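Local coordinates for protein UDP-N-acetylglucosamine 2-epimerase (Methanocaldococcus jannaschii, PDB 4NES) that probably catalyses the reversible epimerization at C-2 that interconverts UDP-N-acetylglucosamine and UDP-N-acetylmannosamine, and binds UDP-N-acetylglucosamine and UDP, at residues A114-G119 / Y142-T147. Residues are numbered along the deposited sequence; the frame is centred on the assembly and turned at random.
Sequences AHVEAG and YLFAPT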
loop_
_atom_site.group_PDB
_atom_site.type_symbol
_atom_site.label_atom_id
_atom_site.label_comp_id
_atom_site.label_asym_id
_atom_site.label_seq_id
_atom_site.Cartn_x
_atom_site.Cartn_y
_atom_site.Cartn_z
ATOM N N ALA A 114 2.097 13.724 4.102
ATOM C CA ALA A 114 2.980 13.884 5.249
ATOM C C ALA A 114 2.575 12.883 6.319
ATOM O O ALA A 114 1.450 12.917 6.811
ATOM C CB ALA A 114 2.888 15.299 5.793
ATOM N N HIS A 115 3.487 11.982 6.659
ATOM C CA HIS A 115 3.211 10.920 7.612
ATOM C C HIS A 115 3.861 11.226 8.950
ATOM O O HIS A 115 5.091 11.224 9.077
ATOM C CB HIS A 115 3.718 9.577 7.083
ATOM C CG HIS A 115 3.283 8.413 7.905
ATOM N ND1 HIS A 115 3.957 7.206 7.895
ATOM C CD2 HIS A 115 2.233 8.243 8.745
ATOM C CE1 HIS A 115 3.351 6.357 8.700
ATOM N NE2 HIS A 115 2.299 6.964 9.234
ATOM N N VAL A 116 3.015 11.470 9.943
ATOM C CA VAL A 116 3.459 11.741 11.301
ATOM C C VAL A 116 3.610 10.404 12.017
ATOM O O VAL A 116 2.704 9.571 11.967
ATOM C CB VAL A 116 2.437 12.635 12.021
ATOM C CG1 VAL A 116 2.863 12.916 13.469
ATOM C CG2 VAL A 116 2.243 13.942 11.258
ATOM N N GLU A 117 4.765 10.199 12.646
ATOM C CA GLU A 117 5.137 8.939 13.304
ATOM C C GLU A 117 5.480 7.877 12.254
ATOM O O GLU A 117 4.914 6.779 12.219
ATOM C CB GLU A 117 4.079 8.464 14.310
ATOM C CG GLU A 117 4.603 7.469 15.331
ATOM C CD GLU A 117 3.499 6.923 16.213
ATOM O OE1 GLU A 117 2.707 6.067 15.749
ATOM O OE2 GLU A 117 3.424 7.363 17.374
ATOM N N ALA A 118 6.437 8.231 11.403
ATOM C CA ALA A 118 6.901 7.403 10.309
ATOM C C ALA A 118 8.070 6.524 10.749
ATOM O O ALA A 118 8.866 6.915 11.582
ATOM C CB ALA A 118 7.325 8.308 9.160
ATOM N N GLY A 119 8.171 5.336 10.166
ATOM C CA GLY A 119 9.364 4.528 10.313
ATOM C C GLY A 119 9.368 3.553 11.471
ATOM O O GLY A 119 10.333 2.813 11.649
ATOM N N TYR A 142 6.773 13.424 3.045
ATOM C CA TYR A 142 7.446 13.843 4.269
ATOM C C TYR A 142 7.260 12.730 5.280
ATOM O O TYR A 142 6.127 12.296 5.532
ATOM C CB TYR A 142 6.831 15.125 4.836
ATOM C CG TYR A 142 6.861 16.311 3.908
ATOM C CD1 TYR A 142 5.869 16.485 2.955
ATOM C CD2 TYR A 142 7.862 17.272 4.004
ATOM C CE1 TYR A 142 5.878 17.571 2.114
ATOM C CE2 TYR A 142 7.874 18.369 3.155
ATOM C CZ TYR A 142 6.878 18.507 2.217
ATOM O OH TYR A 142 6.870 19.590 1.365
ATOM N N LEU A 143 8.362 12.284 5.879
ATOM C CA LEU A 143 8.327 11.203 6.855
ATOM C C LEU A 143 8.840 11.757 8.164
ATOM O O LEU A 143 10.038 12.016 8.312
ATOM C CB LEU A 143 9.172 10.022 6.392
ATOM C CG LEU A 143 8.518 9.360 5.177
ATOM C CD1 LEU A 143 9.174 9.774 3.882
ATOM C CD2 LEU A 143 8.490 7.853 5.307
ATOM N N PHE A 144 7.919 11.987 9.088
ATOM C CA PHE A 144 8.268 12.581 10.368
ATOM C C PHE A 144 8.534 11.468 11.364
ATOM O O PHE A 144 7.620 10.938 11.991
ATOM C CB PHE A 144 7.160 13.535 10.823
ATOM C CG PHE A 144 6.988 14.705 9.906
ATOM C CD1 PHE A 144 8.007 15.635 9.776
ATOM C CD2 PHE A 144 5.836 14.859 9.141
ATOM C CE1 PHE A 144 7.877 16.719 8.926
ATOM C CE2 PHE A 144 5.694 15.945 8.293
ATOM C CZ PHE A 144 6.717 16.875 8.179
ATOM N N ALA A 145 9.810 11.115 11.484
ATOM C CA ALA A 145 10.251 10.003 12.312
ATOM C C ALA A 145 10.453 10.459 13.751
ATOM O O ALA A 145 10.923 11.572 14.002
ATOM C CB ALA A 145 11.541 9.416 11.749
ATOM N N PRO A 146 10.075 9.616 14.720
ATOM C CA PRO A 146 10.215 10.085 16.109
ATOM C C PRO A 146 11.633 9.925 16.642
ATOM O O PRO A 146 12.014 10.649 17.568
ATOM C CB PRO A 146 9.252 9.179 16.881
ATOM C CG PRO A 146 9.219 7.917 16.055
ATOM C CD PRO A 146 9.280 8.382 14.624
ATOM N N THR A 147 12.407 9.008 16.071
ATOM C CA THR A 147 13.738 8.689 16.576
ATOM C C THR A 147 14.683 8.335 15.439
ATOM O O THR A 147 14.259 8.083 14.307
ATOM C CB THR A 147 13.716 7.444 17.485
ATOM O OG1 THR A 147 13.293 6.310 16.715
ATOM C CG2 THR A 147 12.787 7.623 18.669
#
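F144 lays one side of its ring along the neighbouring strand: CE2 meets the methyl CB of A114 at 3.8 Å, with that methyl at the ring edge, while CD2 lies 4.3 Å from V116 CG2. Its CG is anti to the carbonyl carbon (chi1 -64°), which swings the ring back along the strand toward A114. A114, V116, Y142 and F144 lie on the same face of the sheet; Y142 adds its CB to the A114 methyl, while its ring leads away. The two strands run parallel, joined by nearly straight hydrogen bonds from H115 N to Y142 O (2.9 Å) and from F144 N to H115 O (2.9 Å). Beyond V116 the chain turns with E117 at positive phi (74°), and F144 O accepts a hydrogen bond from A118 N (3.0 Å), the donor well above the carbonyl plane, and a weak one from E117 N. The turn brings A118 CB onto L143 CB (3.7 Å) on the H115 side of the sheet, and A118 O against P146 CD (3.4 Å). The H115 imidazole leads away from strand 142-145, ND1 hydrogen-bonded to D137 OD1 and NE2 to G94 O; E117 OE2 makes a salt bridge with K15, its side chain about 7 Å from bound UDP. In this beta-alpha-beta unit of the Rossmann-like N-terminal domain of a GT-B fold, strand 89-93 flanks 112-116, connecting helix 128-138 covers the H115 and L143 face, and C-terminal helix 353-363 packs on A114 and F144.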